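PDB 6J3E: glutathione S-transferase from Ceriporiopsis subvermispora, which probably catalyses the conjugation of glutathione to electrophilic substrates, as a serine-type member of the glutathione S-transferase family. Local coordinates for residues T15-W20 / V218-G223; W42-D47 / N140-E145; V51-G56 / D65-T70. All blocks are in the same frame, centred on the assembly; numbering follows the deposited sequence.

Contact 1: T15-W20 / V218-G223; sequences TPDKAW and VKRVLG
Arg220 reaches from the last turn of helix 206-222 into the loop 15-20, where Thr15, Asp17 and Ala19 meet its side chain. The loop links the first strand and first helix of the thioredoxin-like domain, whereas the helix belongs to the helical C-terminal domain, so the contact illustrates how one long polar side chain can tie together the two domains of the glutathione transferase fold.

Traced outward, the arginine begins with apolar contacts. Its CB lies 3.8 Å from Thr15 CG2, and the same methyl comes to 3.6 Å from Arg220 CG. This aliphatic part crosses the threonine at about a right angle. Beyond it the chain bends at chi3 (94°), bringing the guanidinium edge to the carbonyl of Ala19: NE donates to Ala19 O over 3.3 Å, with the oxygen tilted 25° out of the guanidinium plane and the donor nearly along the C=O axis. That carbonyl also accepts a weak bond from Trp25 NE1.

At the tip the two terminal nitrogens serve different acids. NH2 meets Asp17 OD1 in a salt bridge of 2.8 Å whose hydrogen bond is weak; the nitrogen is modelled too close to the aspartate, which makes this geometry less certain. The carboxylate and guanidinium planes stand 77° apart, far from the flat, two-pronged pairing of the two groups. NH1 turns to Glu251, giving the buried cation a second acidic partner. Thr15 OG1 meanwhile donates a weak bond to Asp17 OD2, linking the carboxylate to the start of the type I turn from Thr15 to Lys18.

Next to this polar group lies an apolar touch, in which Val221 CG2 rests 4.0 Å from Trp20 CB.

Contact 2: W42-D47 / N140-E145; sequences WVEYPD and NPRSEE
Arg142, Glu44 and Ser143 carry most of the interface between the loop 42-47 and the first turn of helix 141-153. Arg142 grips Asp47 end-on: NH1 bonds to OD2 at 3.0 Å and NH2 to OD1 at 3.1 Å, with the carboxylate and guanidinium only 19° from coplanar. A bend at chi3 (51°) brings the guanidinium round to the acid, and Pro46 CG lies over one of its faces, 3.7 Å from NH2.

Glu44 divides its two oxygens. OE2 offers its syn lone pair to Asn140 ND2 at 2.8 Å, with the oxygen close to the amide plane. OE1 accepts from Ser143 OG, a bond modelled so short that its exact length is doubtful, and also accepts a bond from a water that in turn accepts from Asn140 N.

Ser143 works in both directions, since its OG also accepts a bond from Tyr45 N at 2.8 Å, fixing the backbone next to the tyrosine. The ring of Tyr45 then leads off toward Arg151, a glutathione-binding residue. Here the loop after strand 38-42 meets helix 141-153 across the boundary between the two domains of the glutathione transferase fold, bordering the glutathione site.

Contact 3: V51-G56 / D65-T70; sequences VCKEIG and DGPYYT. With EDO (1,2-ethanediol), chain C; EDO (1,2-ethanediol), chain D.
The ring of Tyr69 is approached obliquely by Cys52 and at its edge, near the ring plane, by Lys53 NZ and by a hydroxyl of an ethanediol; the ring of Tyr68, next in line, has C1 of that ethanediol over one face, 3.8 Å from its CE1. Both tyrosines belong to the segment 65-70, which carries the short strand 66-68 of the thioredoxin-like domain and runs past helix 48-55.

Cys52 makes the apolar part of the contact. Its CB presses to 3.3 Å from Tyr69 CD1, and its SG stands 4.7 Å from the ring centroid, 57° off the normal, an oblique sulfur-aromatic contact. With CG anti to its own carbonyl carbon (chi1 -66°), Tyr69 swings its ring away from the strand and against the helix. Lys53, bent at chi2 and chi4, crosses the tyrosine at about a right angle and donates from NZ to OH; the modelled 2.5 Å is short enough to leave its precise length doubtful. A leucine in place of Tyr69 would probably leave the Lys53 ammonium without this hydroxyl partner and open a gap beside Cys52.

Tyr68 does not touch the segment 51-56; it is one of the residues that bind glutathione, as is Leu71 just beyond the segment 65-70. The ethanediol, probably from the crystallisation liquor, pairs with both backbone polar atoms of Tyr69: its O1 donates to Tyr69 O at 2.8 Å, and its O2 accepts Tyr69 N at 2.9 Å in a nearly straight bond (171°).

Overall arrangement
The three contacts nest along the chain: 51-56 with 65-70 lies inside the loop closed by 42-47 with 140-145, which in turn lies inside that of 15-20 with 218-223. Contacts 1 and 2 both join the thioredoxin-like domain to the helical one, through helices 206-222 and 141-153, whereas contact 3 stays within the former. Centres of contacts 1 and 2 are about 16 Å apart, bridged by Lys18 packing on Trp42; those of 2 and 3 are about 15 Å apart, meeting where Val43 touches Val51. Contacts 1 and 3, their centres about 26 Å apart, do not touch. Contact 3 contributes Tyr68 to the glutathione site, which draws on both domains; contacts 1 and 2 lie nearby.

Contact 1: T15-W20 / V218-G223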
# COMPACT_ATOMS: atom_id res chain seq x y z
N THR A 15 30.61 4.52 -2.39
CA THR A 15 31.12 3.92 -3.61
C THR A 15 31.88 4.96 -4.41
O THR A 15 31.57 6.15 -4.35
CB THR A 15 30.01 3.35 -4.51
OG1 THR A 15 29.24 4.41 -5.09
CG2 THR A 15 29.11 2.40 -3.76
N PRO A 16 32.88 4.53 -5.17
CA PRO A 16 33.51 5.42 -6.16
C PRO A 16 32.52 6.12 -7.06
O PRO A 16 32.82 7.23 -7.54
CB PRO A 16 34.42 4.47 -6.94
CG PRO A 16 34.77 3.39 -5.95
CD PRO A 16 33.58 3.24 -5.04
N ASP A 17 31.34 5.52 -7.32
CA ASP A 17 30.30 6.20 -8.10
C ASP A 17 29.90 7.51 -7.49
O ASP A 17 29.44 8.40 -8.22
CB ASP A 17 29.04 5.36 -8.19
CG ASP A 17 29.30 3.97 -8.62
OD1 ASP A 17 28.57 3.49 -9.48
OD2 ASP A 17 30.21 3.31 -8.05
N LYS A 18 30.04 7.62 -6.18
CA LYS A 18 29.48 8.63 -5.28
C LYS A 18 27.96 8.65 -5.29
O LYS A 18 27.35 9.53 -4.67
CB LYS A 18 30.06 10.04 -5.54
CG LYS A 18 29.52 10.82 -6.70
CD LYS A 18 30.60 11.69 -7.34
CE LYS A 18 31.06 12.76 -6.40
NZ LYS A 18 31.70 13.84 -7.16
N ALA A 19 27.32 7.65 -5.91
CA ALA A 19 25.86 7.56 -5.98
C ALA A 19 25.38 6.55 -4.94
O ALA A 19 25.70 5.36 -5.03
CB ALA A 19 25.40 7.15 -7.37
N TRP A 20 24.59 7.01 -3.98
CA TRP A 20 24.14 6.16 -2.88
C TRP A 20 22.65 6.28 -2.57
O TRP A 20 22.11 5.36 -1.95
CB TRP A 20 24.91 6.51 -1.61
CG TRP A 20 24.60 7.90 -1.21
CD1 TRP A 20 25.25 9.03 -1.61
CD2 TRP A 20 23.51 8.32 -0.39
NE1 TRP A 20 24.64 10.13 -1.06
CE2 TRP A 20 23.57 9.72 -0.31
CE3 TRP A 20 22.50 7.65 0.31
CZ2 TRP A 20 22.65 10.46 0.42
CZ3 TRP A 20 21.59 8.38 1.03
CH2 TRP A 20 21.67 9.77 1.08
N VAL A 218 20.82 -0.03 0.49
CA VAL A 218 21.25 -0.87 1.60
C VAL A 218 22.56 -1.56 1.25
O VAL A 218 23.46 -1.66 2.08
CB VAL A 218 20.15 -1.89 1.94
CG1 VAL A 218 20.66 -2.91 2.95
CG2 VAL A 218 18.92 -1.18 2.46
N LYS A 219 22.68 -2.02 0.00
CA LYS A 219 23.86 -2.77 -0.39
C LYS A 219 25.08 -1.87 -0.43
O LYS A 219 26.14 -2.24 0.08
CB LYS A 219 23.65 -3.44 -1.75
CG LYS A 219 24.88 -4.22 -2.24
CD LYS A 219 24.64 -4.86 -3.62
CE LYS A 219 25.79 -5.78 -4.03
NZ LYS A 219 25.51 -6.50 -5.28
N ARG A 220 24.94 -0.69 -1.03
CA ARG A 220 26.12 0.15 -1.20
C ARG A 220 26.52 0.83 0.10
O ARG A 220 27.71 0.90 0.42
CB ARG A 220 25.88 1.15 -2.32
CG ARG A 220 26.02 0.48 -3.67
CD ARG A 220 25.16 1.13 -4.73
NE ARG A 220 25.88 2.14 -5.48
CZ ARG A 220 26.24 2.02 -6.75
NH1 ARG A 220 25.92 0.93 -7.44
NH2 ARG A 220 26.89 3.02 -7.32
N VAL A 221 25.54 1.26 0.90
CA VAL A 221 25.85 2.02 2.11
C VAL A 221 26.32 1.10 3.23
O VAL A 221 27.35 1.37 3.86
CB VAL A 221 24.65 2.88 2.54
CG1 VAL A 221 24.82 3.36 3.98
CG2 VAL A 221 24.52 4.07 1.59
N LEU A 222 25.59 0.02 3.51
CA LEU A 222 26.09 -0.93 4.49
C LEU A 222 27.33 -1.67 3.99
O LEU A 222 28.17 -2.08 4.79
CB LEU A 222 25.00 -1.93 4.87
CG LEU A 222 23.93 -1.36 5.80
CD1 LEU A 222 23.07 -2.48 6.38
CD2 LEU A 222 24.58 -0.58 6.91
N GLY A 223 27.46 -1.83 2.67
CA GLY A 223 28.65 -2.42 2.10
C GLY A 223 28.42 -3.83 1.57
O GLY A 223 27.88 -4.70 2.26

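Contact 2: W42-D47 / N140-E145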
# COMPACT_ATOMS: atom_id res chain seq x y z
N TRP A 42 25.97 17.12 -8.96
CA TRP A 42 26.10 16.67 -7.58
C TRP A 42 25.82 17.82 -6.62
O TRP A 42 26.48 18.87 -6.68
CB TRP A 42 27.49 16.09 -7.34
CG TRP A 42 27.73 14.85 -8.20
CD1 TRP A 42 28.45 14.78 -9.37
CD2 TRP A 42 27.19 13.54 -7.99
NE1 TRP A 42 28.41 13.50 -9.87
CE2 TRP A 42 27.64 12.72 -9.04
CE3 TRP A 42 26.37 12.99 -7.01
CZ2 TRP A 42 27.30 11.38 -9.13
CZ3 TRP A 42 26.05 11.65 -7.09
CH2 TRP A 42 26.51 10.86 -8.14
N VAL A 43 24.85 17.63 -5.73
CA VAL A 43 24.37 18.69 -4.84
C VAL A 43 24.43 18.21 -3.40
O VAL A 43 23.89 17.15 -3.06
CB VAL A 43 22.95 19.14 -5.22
CG1 VAL A 43 22.42 20.14 -4.19
CG2 VAL A 43 22.95 19.73 -6.63
N GLU A 44 25.07 19.00 -2.54
CA GLU A 44 25.13 18.65 -1.13
C GLU A 44 23.77 18.90 -0.48
O GLU A 44 23.01 19.77 -0.91
CB GLU A 44 26.21 19.47 -0.42
CG GLU A 44 27.63 19.20 -0.89
CD GLU A 44 28.14 17.81 -0.55
OE1 GLU A 44 27.58 17.15 0.36
OE2 GLU A 44 29.12 17.36 -1.20
N TYR A 45 23.49 18.10 0.55
CA TYR A 45 22.23 18.21 1.29
C TYR A 45 21.84 19.64 1.63
O TYR A 45 20.69 20.02 1.35
CB TYR A 45 22.31 17.35 2.56
CG TYR A 45 21.49 16.08 2.48
CD1 TYR A 45 20.10 16.12 2.52
CD2 TYR A 45 22.11 14.84 2.34
CE1 TYR A 45 19.35 14.96 2.44
CE2 TYR A 45 21.36 13.67 2.25
CZ TYR A 45 19.98 13.74 2.31
OH TYR A 45 19.22 12.58 2.22
N PRO A 46 22.71 20.47 2.20
CA PRO A 46 22.25 21.81 2.63
C PRO A 46 21.99 22.78 1.47
O PRO A 46 21.34 23.81 1.68
CB PRO A 46 23.39 22.29 3.54
CG PRO A 46 24.60 21.54 3.07
CD PRO A 46 24.13 20.23 2.54
N ASP A 47 22.47 22.47 0.26
CA ASP A 47 22.22 23.30 -0.91
C ASP A 47 20.99 22.88 -1.69
O ASP A 47 20.66 23.53 -2.68
CB ASP A 47 23.42 23.28 -1.87
CG ASP A 47 24.75 23.46 -1.17
OD1 ASP A 47 24.81 24.20 -0.16
OD2 ASP A 47 25.74 22.85 -1.62
N ASN A 140 29.80 13.60 2.66
CA ASN A 140 30.77 14.68 2.70
C ASN A 140 30.48 15.58 3.90
O ASN A 140 29.33 15.75 4.30
CB ASN A 140 30.72 15.52 1.42
CG ASN A 140 31.27 14.79 0.23
OD1 ASN A 140 32.15 13.96 0.36
ND2 ASN A 140 30.73 15.10 -0.96
N PRO A 141 31.52 16.20 4.46
CA PRO A 141 31.34 16.98 5.71
C PRO A 141 30.22 18.02 5.70
O PRO A 141 29.51 18.15 6.71
CB PRO A 141 32.72 17.63 5.88
CG PRO A 141 33.66 16.67 5.21
CD PRO A 141 32.92 16.06 4.06
N ARG A 142 30.02 18.76 4.61
CA ARG A 142 28.95 19.76 4.60
C ARG A 142 27.57 19.11 4.71
O ARG A 142 26.70 19.57 5.47
CB ARG A 142 29.04 20.64 3.35
CG ARG A 142 30.33 21.46 3.18
CD ARG A 142 30.12 22.62 2.20
NE ARG A 142 28.93 23.40 2.56
CZ ARG A 142 27.88 23.60 1.77
NH1 ARG A 142 27.87 23.12 0.53
NH2 ARG A 142 26.85 24.29 2.23
N SER A 143 27.35 18.02 3.95
CA SER A 143 26.10 17.25 4.07
C SER A 143 25.99 16.57 5.42
O SER A 143 24.87 16.43 5.95
CB SER A 143 26.00 16.20 2.96
OG SER A 143 25.61 16.75 1.71
N GLU A 144 27.11 16.13 6.00
CA GLU A 144 27.07 15.44 7.29
C GLU A 144 26.60 16.37 8.40
O GLU A 144 25.78 15.99 9.23
CB GLU A 144 28.44 14.84 7.62
CG GLU A 144 28.43 13.86 8.79
CD GLU A 144 28.38 14.54 10.16
OE1 GLU A 144 27.92 13.88 11.12
OE2 GLU A 144 28.80 15.73 10.27
N GLU A 145 27.14 17.59 8.44
CA GLU A 145 26.67 18.56 9.43
C GLU A 145 25.16 18.75 9.31
O GLU A 145 24.42 18.68 10.30
CB GLU A 145 27.41 19.89 9.26
CG GLU A 145 27.10 20.98 10.32
CD GLU A 145 25.78 21.73 10.07
OE1 GLU A 145 25.08 22.04 11.06
OE2 GLU A 145 25.44 22.02 8.89
O HOH W 1 27.66 14.42 0.73

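Contact 3: V51-G56 / D65-T70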
# COMPACT_ATOMS: atom_id res chain seq x y z
N VAL A 51 19.35 25.06 -4.68
CA VAL A 51 19.42 24.69 -6.09
C VAL A 51 18.03 24.53 -6.67
O VAL A 51 17.78 24.85 -7.84
CB VAL A 51 20.25 23.41 -6.25
CG1 VAL A 51 19.94 22.75 -7.60
CG2 VAL A 51 21.74 23.71 -6.12
N CYS A 52 17.09 24.02 -5.88
CA CYS A 52 15.74 23.82 -6.41
C CYS A 52 15.11 25.14 -6.79
O CYS A 52 14.41 25.24 -7.81
CB CYS A 52 14.86 23.11 -5.40
SG CYS A 52 15.20 21.35 -5.19
N LYS A 53 15.33 26.18 -5.98
CA LYS A 53 14.76 27.47 -6.31
C LYS A 53 15.36 28.01 -7.60
O LYS A 53 14.63 28.53 -8.45
CB LYS A 53 14.96 28.43 -5.14
CG LYS A 53 14.21 27.98 -3.92
CD LYS A 53 13.68 29.14 -3.13
CE LYS A 53 12.84 28.64 -1.97
NZ LYS A 53 11.56 28.04 -2.43
N GLU A 54 16.67 27.84 -7.78
CA GLU A 54 17.32 28.34 -8.99
C GLU A 54 16.71 27.73 -10.25
O GLU A 54 16.49 28.43 -11.24
CB GLU A 54 18.83 28.08 -8.95
CG GLU A 54 19.56 28.77 -7.80
CD GLU A 54 21.08 28.83 -8.01
OE1 GLU A 54 21.74 29.63 -7.30
OE2 GLU A 54 21.59 28.08 -8.88
N ILE A 55 16.42 26.43 -10.22
CA ILE A 55 15.94 25.72 -11.39
C ILE A 55 14.43 25.60 -11.42
O ILE A 55 13.87 25.05 -12.39
CB ILE A 55 16.60 24.34 -11.50
CG1 ILE A 55 16.30 23.51 -10.26
CG2 ILE A 55 18.11 24.47 -11.65
CD1 ILE A 55 16.85 22.12 -10.36
N GLY A 56 13.74 26.11 -10.41
CA GLY A 56 12.29 26.09 -10.43
C GLY A 56 11.67 24.74 -10.17
O GLY A 56 10.62 24.43 -10.73
N ASP A 65 6.36 24.61 8.17
CA ASP A 65 7.71 25.13 8.05
C ASP A 65 7.99 25.79 6.70
O ASP A 65 8.99 26.50 6.56
CB ASP A 65 8.68 23.97 8.28
CG ASP A 65 10.03 24.43 8.69
OD1 ASP A 65 10.81 24.85 7.81
OD2 ASP A 65 10.31 24.38 9.91
N GLY A 66 7.13 25.58 5.70
CA GLY A 66 7.39 26.02 4.34
C GLY A 66 7.59 24.85 3.39
O GLY A 66 7.48 23.68 3.78
N PRO A 67 7.87 25.13 2.13
CA PRO A 67 8.11 24.04 1.17
C PRO A 67 9.39 23.27 1.48
O PRO A 67 10.42 23.85 1.83
CB PRO A 67 8.22 24.77 -0.18
CG PRO A 67 8.55 26.18 0.18
CD PRO A 67 7.82 26.44 1.45
N TYR A 68 9.32 21.95 1.33
CA TYR A 68 10.44 21.04 1.60
C TYR A 68 10.95 20.49 0.27
O TYR A 68 10.21 19.84 -0.47
CB TYR A 68 9.99 19.90 2.52
CG TYR A 68 11.08 19.00 3.08
CD1 TYR A 68 11.81 19.37 4.21
CD2 TYR A 68 11.33 17.74 2.52
CE1 TYR A 68 12.79 18.54 4.74
CE2 TYR A 68 12.30 16.90 3.05
CZ TYR A 68 13.03 17.31 4.16
OH TYR A 68 13.99 16.50 4.70
N TYR A 69 12.22 20.75 -0.03
CA TYR A 69 12.81 20.34 -1.29
C TYR A 69 13.70 19.12 -1.10
O TYR A 69 14.48 19.04 -0.15
CB TYR A 69 13.61 21.49 -1.88
CG TYR A 69 12.78 22.69 -2.30
CD1 TYR A 69 12.16 22.73 -3.55
CD2 TYR A 69 12.62 23.78 -1.46
CE1 TYR A 69 11.42 23.83 -3.94
CE2 TYR A 69 11.87 24.87 -1.84
CZ TYR A 69 11.28 24.90 -3.09
OH TYR A 69 10.54 25.99 -3.48
N THR A 70 13.57 18.17 -2.02
CA THR A 70 14.33 16.93 -2.02
C THR A 70 14.83 16.62 -3.42
O THR A 70 14.30 17.11 -4.43
CB THR A 70 13.49 15.73 -1.55
OG1 THR A 70 12.29 15.64 -2.36
CG2 THR A 70 13.13 15.87 -0.09
C1 EDO C . 15.29 20.78 2.92
O1 EDO C . 15.94 20.59 1.65
C2 EDO C . 14.61 22.15 2.95
O2 EDO C . 13.96 22.39 1.69
C1 EDO D . 11.70 12.18 -3.84
O1 EDO D . 12.04 12.25 -2.45
C2 EDO D . 10.99 10.87 -4.12
O2 EDO D . 11.96 9.86 -4.41